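Local structure of tailspike protein (Siphovirus 9NA, 3RIQ) at residues Thr192-Lys206 and Val220-Gly234. The protein probably binds the lipopolysaccharide of Salmonella and cleaves its O-antigen as an endorhamnosidase, serving as the phage's receptor-recognition tailspike. Residues are numbered along the deposited sequence; the frame is centred on the assembly and turned at random.
Sequences TFENHHTTAWGTGNK and VLFIRNDGGDDHDGG
Arg224 lays its guanidinium on the indole of Trp201, the planes 29° apart. Arg224 CZ lies off-centre, 4.0 Å from the centroid of the six-membered ring of Trp201, a cation-pi contact, while Arg224 CG packs over the same ring. With CG anti to the backbone N (chi1 -157°) and the chain extended to NE, the head reaches the 195-202 loop. Arg224 NH2 donates to Thr199 O, which lies in the guanidinium plane, at 2.9 Å and 162°; NE donates to Ala200 O, also near that plane. A long, planar, multiply donating side chain suits a place where backbone carbonyls and an aromatic face must be met together.

Three asparagines link the two segments, because an amide both gives and accepts. Asn225 ND2 donates to Asn195 OD1 at 3.0 Å, from above its carbonyl plane, and also to Ile223 O; Asn225 OD1 receives Asn205 ND2 at 3.0 Å and a water. Both ends of this buried amide are thus used, which fixes its rotation. Asn205 OD1 in turn accepts from Ile176 N.

Strands 192-194 and 220-223 run parallel, joined by bonds such as Phe193 N to Leu221 O, 2.9 Å. Phe193 and Phe222, oblique to each other, fill a buried apolar place beside Val220, and Asn205 CB covers one Phe193 face. Farther on, Thr203's short hydroxyl reaches a backbone carbonyl directly, OG1 donating to Asp226 O at 2.7 Å.

These are successive rungs of the right-handed beta-helix: strand 166-171 flanks 192-194 and strand 249-250 follows 220-223, while Asp232 pairs with Lys213 of a second subunit.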
ATOM      1  N   THR A 192      -0.484 -20.462  18.489  1.00 11.93           N
ATOM      2  CA  THR A 192       0.807 -20.207  19.134  1.00 11.48           C
ATOM      3  C   THR A 192       1.863 -21.142  18.594  1.00 11.65           C
ATOM      4  O   THR A 192       1.634 -22.351  18.523  1.00 12.51           O
ATOM      5  CB  THR A 192       0.721 -20.453  20.675  1.00 11.10           C
ATOM      6  OG1 THR A 192      -0.275 -19.625  21.264  1.00 13.21           O
ATOM      7  CG2 THR A 192       2.082 -20.218  21.370  1.00 12.59           C
ATOM      8  N   PHE A 193       3.036 -20.597  18.252  1.00 11.39           N
ATOM      9  CA  PHE A 193       4.189 -21.423  17.860  1.00 11.30           C
ATOM     10  C   PHE A 193       5.190 -21.362  19.003  1.00 12.58           C
ATOM     11  O   PHE A 193       5.878 -20.335  19.205  1.00 12.57           O
ATOM     12  CB  PHE A 193       4.785 -20.956  16.531  1.00 11.77           C
ATOM     13  CG  PHE A 193       3.787 -20.928  15.419  1.00 10.38           C
ATOM     14  CD1 PHE A 193       3.300 -22.133  14.891  1.00 11.53           C
ATOM     15  CD2 PHE A 193       3.319 -19.704  14.902  1.00 11.71           C
ATOM     16  CE1 PHE A 193       2.364 -22.148  13.859  1.00 10.52           C
ATOM     17  CE2 PHE A 193       2.384 -19.710  13.836  1.00 11.81           C
ATOM     18  CZ  PHE A 193       1.917 -20.932  13.327  1.00 10.65           C
ATOM     19  N   GLU A 194       5.211 -22.429  19.817  1.00 12.00           N
ATOM     20  CA  GLU A 194       5.951 -22.448  21.086  1.00 13.25           C
ATOM     21  C   GLU A 194       7.231 -23.260  20.929  1.00 13.45           C
ATOM     22  O   GLU A 194       7.162 -24.498  20.905  1.00 13.56           O
ATOM     23  CB  GLU A 194       5.051 -23.097  22.143  1.00 13.40           C
ATOM     24  CG  GLU A 194       5.659 -23.190  23.526  1.00 15.75           C
ATOM     25  CD  GLU A 194       4.804 -24.028  24.445  1.00 16.61           C
ATOM     26  OE1 GLU A 194       4.367 -25.094  24.059  1.00 15.56           O
ATOM     27  OE2 GLU A 194       4.552 -23.625  25.577  1.00 21.03           O
ATOM     28  N   ASN A 195       8.390 -22.588  20.810  1.00 12.02           N
ATOM     29  CA  ASN A 195       9.659 -23.290  20.533  1.00 12.79           C
ATOM     30  C   ASN A 195      10.760 -23.083  21.570  1.00 12.93           C
ATOM     31  O   ASN A 195      11.916 -23.358  21.307  1.00 13.80           O
ATOM     32  CB  ASN A 195      10.169 -22.960  19.114  1.00 12.35           C
ATOM     33  CG  ASN A 195       9.232 -23.471  18.026  1.00 13.28           C
ATOM     34  OD1 ASN A 195       8.192 -22.889  17.786  1.00 13.67           O
ATOM     35  ND2 ASN A 195       9.572 -24.574  17.416  1.00 11.41           N
ATOM     36  N   HIS A 196      10.414 -22.657  22.779  1.00 12.36           N
ATOM     37  CA  HIS A 196      11.472 -22.384  23.752  1.00 11.87           C
ATOM     38  C   HIS A 196      12.010 -23.615  24.506  1.00 12.94           C
ATOM     39  O   HIS A 196      12.941 -23.468  25.274  1.00 12.87           O
ATOM     40  CB  HIS A 196      10.988 -21.380  24.792  1.00 12.84           C
ATOM     41  CG  HIS A 196       9.918 -21.956  25.661  1.00 11.26           C
ATOM     42  ND1 HIS A 196       8.689 -22.329  25.159  1.00 13.39           N
ATOM     43  CD2 HIS A 196       9.911 -22.279  26.973  1.00 12.07           C
ATOM     44  CE1 HIS A 196       7.966 -22.851  26.133  1.00 12.01           C
ATOM     45  NE2 HIS A 196       8.684 -22.823  27.250  1.00 13.93           N
ATOM     46  N   HIS A 197      11.435 -24.798  24.300  1.00 12.96           N
ATOM     47  CA  HIS A 197      11.890 -25.977  25.046  1.00 12.68           C
ATOM     48  C   HIS A 197      13.277 -26.443  24.650  1.00 13.65           C
ATOM     49  O   HIS A 197      13.871 -27.228  25.363  1.00 14.71           O
ATOM     50  CB  HIS A 197      10.910 -27.161  24.984  1.00 13.21           C
ATOM     51  CG  HIS A 197       9.600 -26.914  25.670  1.00 13.70           C
ATOM     52  ND1 HIS A 197       8.399 -27.306  25.125  1.00 17.10           N
ATOM     53  CD2 HIS A 197       9.305 -26.395  26.880  1.00 15.33           C
ATOM     54  CE1 HIS A 197       7.414 -26.991  25.949  1.00 14.88           C
ATOM     55  NE2 HIS A 197       7.941 -26.443  27.029  1.00 15.98           N
ATOM     56  N   THR A 198      13.799 -26.007  23.509  1.00 14.72           N
ATOM     57  CA  THR A 198      15.208 -26.320  23.174  1.00 14.62           C
ATOM     58  C   THR A 198      15.949 -25.074  22.717  1.00 14.81           C
ATOM     59  O   THR A 198      15.308 -24.049  22.503  1.00 14.48           O
ATOM     60  CB  THR A 198      15.379 -27.435  22.103  1.00 14.54           C
ATOM     61  OG1 THR A 198      15.213 -26.909  20.780  1.00 15.79           O
ATOM     62  CG2 THR A 198      14.403 -28.587  22.332  1.00 12.94           C
ATOM     63  N   THR A 199      17.269 -25.160  22.540  1.00 13.90           N
ATOM     64  CA  THR A 199      18.032 -24.020  22.019  1.00 14.36           C
ATOM     65  C   THR A 199      17.846 -23.790  20.517  1.00 13.28           C
ATOM     66  O   THR A 199      18.222 -22.727  20.033  1.00 14.60           O
ATOM     67  CB  THR A 199      19.532 -24.190  22.311  1.00 14.31           C
ATOM     68  OG1 THR A 199      19.930 -25.472  21.800  1.00 16.45           O
ATOM     69  CG2 THR A 199      19.822 -24.082  23.840  1.00 15.33           C
ATOM     70  N   ALA A 200      17.256 -24.733  19.772  1.00 14.04           N
ATOM     71  CA  ALA A 200      16.939 -24.462  18.360  1.00 13.18           C
ATOM     72  C   ALA A 200      15.879 -23.343  18.276  1.00 13.66           C
ATOM     73  O   ALA A 200      15.199 -23.029  19.254  1.00 14.49           O
ATOM     74  CB  ALA A 200      16.379 -25.722  17.686  1.00 14.91           C
ATOM     75  N   TRP A 201      15.752 -22.750  17.098  1.00 14.05           N
ATOM     76  CA  TRP A 201      14.746 -21.715  16.817  1.00 13.94           C
ATOM     77  C   TRP A 201      13.714 -22.294  15.885  1.00 13.89           C
ATOM     78  O   TRP A 201      14.071 -22.875  14.853  1.00 14.39           O
ATOM     79  CB  TRP A 201      15.408 -20.475  16.185  1.00 14.85           C
ATOM     80  CG  TRP A 201      16.336 -19.842  17.155  1.00 15.26           C
ATOM     81  CD1 TRP A 201      17.623 -20.248  17.488  1.00 16.01           C
ATOM     82  CD2 TRP A 201      16.058 -18.714  17.957  1.00 15.11           C
ATOM     83  NE1 TRP A 201      18.146 -19.415  18.452  1.00 18.56           N
ATOM     84  CE2 TRP A 201      17.205 -18.475  18.768  1.00 15.68           C
ATOM     85  CE3 TRP A 201      14.944 -17.873  18.094  1.00 15.51           C
ATOM     86  CZ2 TRP A 201      17.271 -17.426  19.692  1.00 16.41           C
ATOM     87  CZ3 TRP A 201      15.021 -16.807  19.005  1.00 14.60           C
ATOM     88  CH2 TRP A 201      16.173 -16.610  19.806  1.00 16.45           C
ATOM     89  N   GLY A 202      12.439 -22.185  16.238  1.00 12.47           N
ATOM     90  CA  GLY A 202      11.366 -22.622  15.309  1.00 13.25           C
ATOM     91  C   GLY A 202      11.398 -21.801  14.022  1.00 12.32           C
ATOM     92  O   GLY A 202      11.744 -20.621  14.050  1.00 13.15           O
ATOM     93  N   THR A 203      11.095 -22.422  12.888  1.00 10.84           N
ATOM     94  CA  THR A 203      11.134 -21.690  11.624  1.00 11.69           C
ATOM     95  C   THR A 203      10.073 -22.151  10.648  1.00 11.16           C
ATOM     96  O   THR A 203       9.588 -23.269  10.783  1.00 11.84           O
ATOM     97  CB  THR A 203      12.540 -21.702  10.987  1.00 11.81           C
ATOM     98  OG1 THR A 203      12.658 -20.619  10.057  1.00 12.76           O
ATOM     99  CG2 THR A 203      12.812 -23.028  10.270  1.00 13.52           C
ATOM    100  N   GLY A 204       9.718 -21.278   9.695  1.00 11.27           N
ATOM    101  CA  GLY A 204       8.736 -21.627   8.687  1.00 10.95           C
ATOM    102  C   GLY A 204       7.296 -21.658   9.173  1.00 11.15           C
ATOM    103  O   GLY A 204       6.435 -22.111   8.441  1.00 13.07           O
ATOM    104  N   ASN A 205       7.035 -21.223  10.413  1.00 10.99           N
ATOM    105  CA  ASN A 205       5.715 -21.324  11.019  1.00 10.62           C
ATOM    106  C   ASN A 205       4.973 -20.041  10.681  1.00 10.48           C
ATOM    107  O   ASN A 205       5.467 -18.908  10.940  1.00 11.38           O
ATOM    108  CB  ASN A 205       5.838 -21.478  12.521  1.00 11.12           C
ATOM    109  CG  ASN A 205       6.469 -22.801  12.902  1.00 11.42           C
ATOM    110  OD1 ASN A 205       6.164 -23.845  12.290  1.00 11.31           O
ATOM    111  ND2 ASN A 205       7.267 -22.781  13.975  1.00 11.68           N
ATOM    112  N   LYS A 206       3.825 -20.187  10.048  1.00 11.44           N
ATOM    113  CA  LYS A 206       3.113 -19.021   9.496  0.50 11.82           C
ATOM    114  C   LYS A 206       1.594 -19.175   9.525  1.00 11.50           C
ATOM    115  O   LYS A 206       1.076 -20.314   9.431  1.00 12.25           O
ATOM    116  CB  LYS A 206       3.610 -18.722   8.084  0.50 13.20           C
ATOM    117  CG  LYS A 206       3.238 -19.660   7.026  0.50 14.70           C
ATOM    118  CD  LYS A 206       3.939 -19.252   5.721  0.50 15.41           C
ATOM    119  CE  LYS A 206       5.462 -19.302   5.923  0.50 16.19           C
ATOM    120  NZ  LYS A 206       6.234 -18.970   4.736  0.50 21.65           N
ATOM    121  N   VAL A 220      -2.146 -14.389  17.110  1.00 11.37           N
ATOM    122  CA  VAL A 220      -1.036 -15.300  16.813  1.00 10.53           C
ATOM    123  C   VAL A 220       0.102 -14.899  17.704  1.00 10.82           C
ATOM    124  O   VAL A 220       0.384 -13.694  17.848  1.00 11.43           O
ATOM    125  CB  VAL A 220      -0.592 -15.242  15.318  1.00 10.34           C
ATOM    126  CG1 VAL A 220       0.455 -16.317  15.054  1.00 12.26           C
ATOM    127  CG2 VAL A 220      -1.800 -15.389  14.362  1.00 12.32           C
ATOM    128  N   LEU A 221       0.775 -15.908  18.298  1.00 11.13           N
ATOM    129  CA  LEU A 221       1.865 -15.673  19.250  1.00 10.84           C
ATOM    130  C   LEU A 221       3.087 -16.513  18.865  1.00 11.32           C
ATOM    131  O   LEU A 221       2.957 -17.732  18.610  1.00 12.17           O
ATOM    132  CB  LEU A 221       1.388 -16.055  20.660  1.00 11.25           C
ATOM    133  CG  LEU A 221       2.454 -15.954  21.765  1.00 11.27           C
ATOM    134  CD1 LEU A 221       2.824 -14.501  22.002  1.00 13.74           C
ATOM    135  CD2 LEU A 221       1.939 -16.566  23.031  1.00 13.34           C
ATOM    136  N   PHE A 222       4.242 -15.862  18.759  1.00 11.06           N
ATOM    137  CA  PHE A 222       5.533 -16.526  18.433  1.00 11.02           C
ATOM    138  C   PHE A 222       6.464 -16.577  19.649  1.00 11.70           C
ATOM    139  O   PHE A 222       6.646 -15.562  20.331  1.00 12.13           O
ATOM    140  CB  PHE A 222       6.267 -15.785  17.309  1.00 10.78           C
ATOM    141  CG  PHE A 222       5.547 -15.837  15.989  1.00 10.25           C
ATOM    142  CD1 PHE A 222       5.821 -16.842  15.059  1.00 12.14           C
ATOM    143  CD2 PHE A 222       4.516 -14.934  15.706  1.00 11.11           C
ATOM    144  CE1 PHE A 222       5.119 -16.927  13.847  1.00 11.97           C
ATOM    145  CE2 PHE A 222       3.820 -15.018  14.488  1.00 12.78           C
ATOM    146  CZ  PHE A 222       4.109 -16.014  13.578  1.00 12.33           C
ATOM    147  N   ILE A 223       7.016 -17.771  19.918  1.00 11.74           N
ATOM    148  CA  ILE A 223       7.971 -17.984  20.997  1.00 11.77           C
ATOM    149  C   ILE A 223       9.209 -18.681  20.431  1.00 12.20           C
ATOM    150  O   ILE A 223       9.106 -19.807  19.916  1.00 11.18           O
ATOM    151  CB  ILE A 223       7.308 -18.873  22.099  1.00 12.19           C
ATOM    152  CG1 ILE A 223       6.205 -18.091  22.801  1.00 12.08           C
ATOM    153  CG2 ILE A 223       8.353 -19.424  23.106  1.00 12.43           C
ATOM    154  CD1 ILE A 223       5.199 -18.989  23.595  1.00 13.94           C
ATOM    155  N   ARG A 224      10.359 -18.000  20.499  1.00 10.80           N
ATOM    156  CA  ARG A 224      11.648 -18.552  20.010  1.00 11.44           C
ATOM    157  C   ARG A 224      11.550 -19.050  18.561  1.00 11.65           C
ATOM    158  O   ARG A 224      11.943 -20.202  18.243  1.00 11.25           O
ATOM    159  CB  ARG A 224      12.240 -19.647  20.953  1.00 12.57           C
ATOM    160  CG  ARG A 224      13.744 -19.791  20.778  1.00 11.75           C
ATOM    161  CD  ARG A 224      14.358 -20.816  21.778  1.00 12.80           C
ATOM    162  NE  ARG A 224      15.808 -20.947  21.503  1.00 12.11           N
ATOM    163  CZ  ARG A 224      16.752 -20.133  21.981  1.00 12.62           C
ATOM    164  NH1 ARG A 224      16.444 -19.149  22.833  1.00 13.45           N
ATOM    165  NH2 ARG A 224      18.040 -20.337  21.661  1.00 14.67           N
ATOM    166  N   ASN A 225      10.993 -18.189  17.697  1.00 10.68           N
ATOM    167  CA  ASN A 225      10.976 -18.432  16.241  1.00 11.66           C
ATOM    168  C   ASN A 225      11.959 -17.494  15.541  1.00 11.66           C
ATOM    169  O   ASN A 225      12.116 -16.331  15.950  1.00 13.01           O
ATOM    170  CB  ASN A 225       9.561 -18.262  15.642  1.00 12.24           C
ATOM    171  CG  ASN A 225       8.698 -19.517  15.791  1.00 11.18           C
ATOM    172  OD1 ASN A 225       8.183 -20.047  14.782  1.00 12.21           O
ATOM    173  ND2 ASN A 225       8.527 -20.008  17.031  1.00 11.80           N
ATOM    174  N   ASP A 226      12.626 -18.004  14.501  1.00 11.52           N
ATOM    175  CA  ASP A 226      13.533 -17.213  13.662  1.00 12.16           C
ATOM    176  C   ASP A 226      13.275 -17.588  12.219  1.00 11.78           C
ATOM    177  O   ASP A 226      13.478 -18.757  11.828  1.00 12.30           O
ATOM    178  CB  ASP A 226      14.981 -17.509  14.072  1.00 12.79           C
ATOM    179  CG  ASP A 226      16.002 -16.646  13.343  1.00 13.18           C
ATOM    180  OD1 ASP A 226      15.667 -15.968  12.329  1.00 12.63           O
ATOM    181  OD2 ASP A 226      17.182 -16.637  13.821  1.00 16.13           O
ATOM    182  N   GLY A 227      12.825 -16.620  11.435  1.00 11.34           N
ATOM    183  CA  GLY A 227      12.556 -16.885  10.017  1.00 11.78           C
ATOM    184  C   GLY A 227      13.791 -17.115   9.147  1.00 12.14           C
ATOM    185  O   GLY A 227      13.668 -17.448   7.965  1.00 12.38           O
ATOM    186  N   GLY A 228      14.985 -16.927   9.723  1.00 12.55           N
ATOM    187  CA  GLY A 228      16.237 -16.966   8.957  1.00 12.59           C
ATOM    188  C   GLY A 228      16.401 -15.714   8.106  1.00 12.48           C
ATOM    189  O   GLY A 228      15.483 -14.908   8.030  1.00 13.63           O
ATOM    190  N   ASP A 229      17.549 -15.530   7.448  1.00 11.64           N
ATOM    191  CA  ASP A 229      17.599 -14.457   6.441  1.00 12.08           C
ATOM    192  C   ASP A 229      16.494 -14.669   5.380  1.00 11.24           C
ATOM    193  O   ASP A 229      16.005 -13.703   4.791  1.00 13.18           O
ATOM    194  CB  ASP A 229      18.993 -14.328   5.837  1.00 12.96           C
ATOM    195  CG  ASP A 229      19.975 -13.754   6.840  1.00 13.72           C
ATOM    196  OD1 ASP A 229      19.559 -12.871   7.638  1.00 14.86           O
ATOM    197  OD2 ASP A 229      21.136 -14.224   6.883  1.00 14.72           O
ATOM    198  N   ASP A 230      16.052 -15.924   5.236  1.00 10.30           N
ATOM    199  CA  ASP A 230      14.910 -16.313   4.408  1.00 11.14           C
ATOM    200  C   ASP A 230      13.611 -15.556   4.709  1.00 11.44           C
ATOM    201  O   ASP A 230      12.721 -15.448   3.831  1.00 11.61           O
ATOM    202  CB  ASP A 230      14.522 -17.800   4.611  1.00 11.96           C
ATOM    203  CG  ASP A 230      15.695 -18.767   4.756  1.00 11.29           C
ATOM    204  OD1 ASP A 230      16.730 -18.459   5.381  1.00 14.86           O
ATOM    205  OD2 ASP A 230      15.482 -19.932   4.304  1.00 13.11           O
ATOM    206  N   HIS A 231      13.449 -15.090   5.956  1.00 10.93           N
ATOM    207  CA  HIS A 231      12.175 -14.486   6.374  1.00 11.35           C
ATOM    208  C   HIS A 231      11.001 -15.421   6.123  1.00 10.99           C
ATOM    209  O   HIS A 231       9.925 -14.988   5.665  1.00 11.63           O
ATOM    210  CB  HIS A 231      12.027 -13.080   5.746  1.00 11.47           C
ATOM    211  CG  HIS A 231      12.849 -12.055   6.475  1.00 11.18           C
ATOM    212  ND1 HIS A 231      14.221 -11.993   6.342  1.00 11.26           N
ATOM    213  CD2 HIS A 231      12.517 -11.120   7.402  1.00 12.49           C
ATOM    214  CE1 HIS A 231      14.707 -11.080   7.165  1.00 14.02           C
ATOM    215  NE2 HIS A 231      13.693 -10.524   7.810  1.00 13.79           N
ATOM    216  N   ASP A 232      11.207 -16.701   6.481  1.00 10.76           N
ATOM    217  CA  ASP A 232      10.201 -17.744   6.277  1.00 10.78           C
ATOM    218  C   ASP A 232       9.520 -17.968   7.634  1.00 12.00           C
ATOM    219  O   ASP A 232      10.019 -18.711   8.469  1.00 11.95           O
ATOM    220  CB  ASP A 232      10.901 -19.021   5.750  1.00 12.01           C
ATOM    221  CG  ASP A 232       9.940 -20.090   5.284  1.00 12.70           C
ATOM    222  OD1 ASP A 232       8.716 -19.999   5.512  1.00 16.20           O
ATOM    223  OD2 ASP A 232      10.453 -21.028   4.634  1.00 15.67           O
ATOM    224  N   GLY A 233       8.387 -17.287   7.852  1.00 10.63           N
ATOM    225  CA  GLY A 233       7.681 -17.310   9.149  1.00 10.68           C
ATOM    226  C   GLY A 233       6.981 -15.984   9.362  1.00  9.79           C
ATOM    227  O   GLY A 233       7.478 -14.935   8.906  1.00 11.10           O
ATOM    228  N   GLY A 234       5.860 -16.021  10.088  1.00  9.54           N
ATOM    229  CA  GLY A 234       5.123 -14.802  10.435  1.00 10.55           C
ATOM    230  C   GLY A 234       3.649 -14.872  10.135  1.00 10.62           C
ATOM    231  O   GLY A 234       3.043 -15.942  10.214  1.00 10.51           O
TER
HETATM  232  O   HOH W   1      13.809 -20.445   7.623  1.00 18.20           O
HETATM  233  O   HOH W   2       7.761 -22.877   5.471  1.00 43.82           O
HETATM  234  O   HOH W   3       8.332 -19.185  12.144  1.00 13.62           O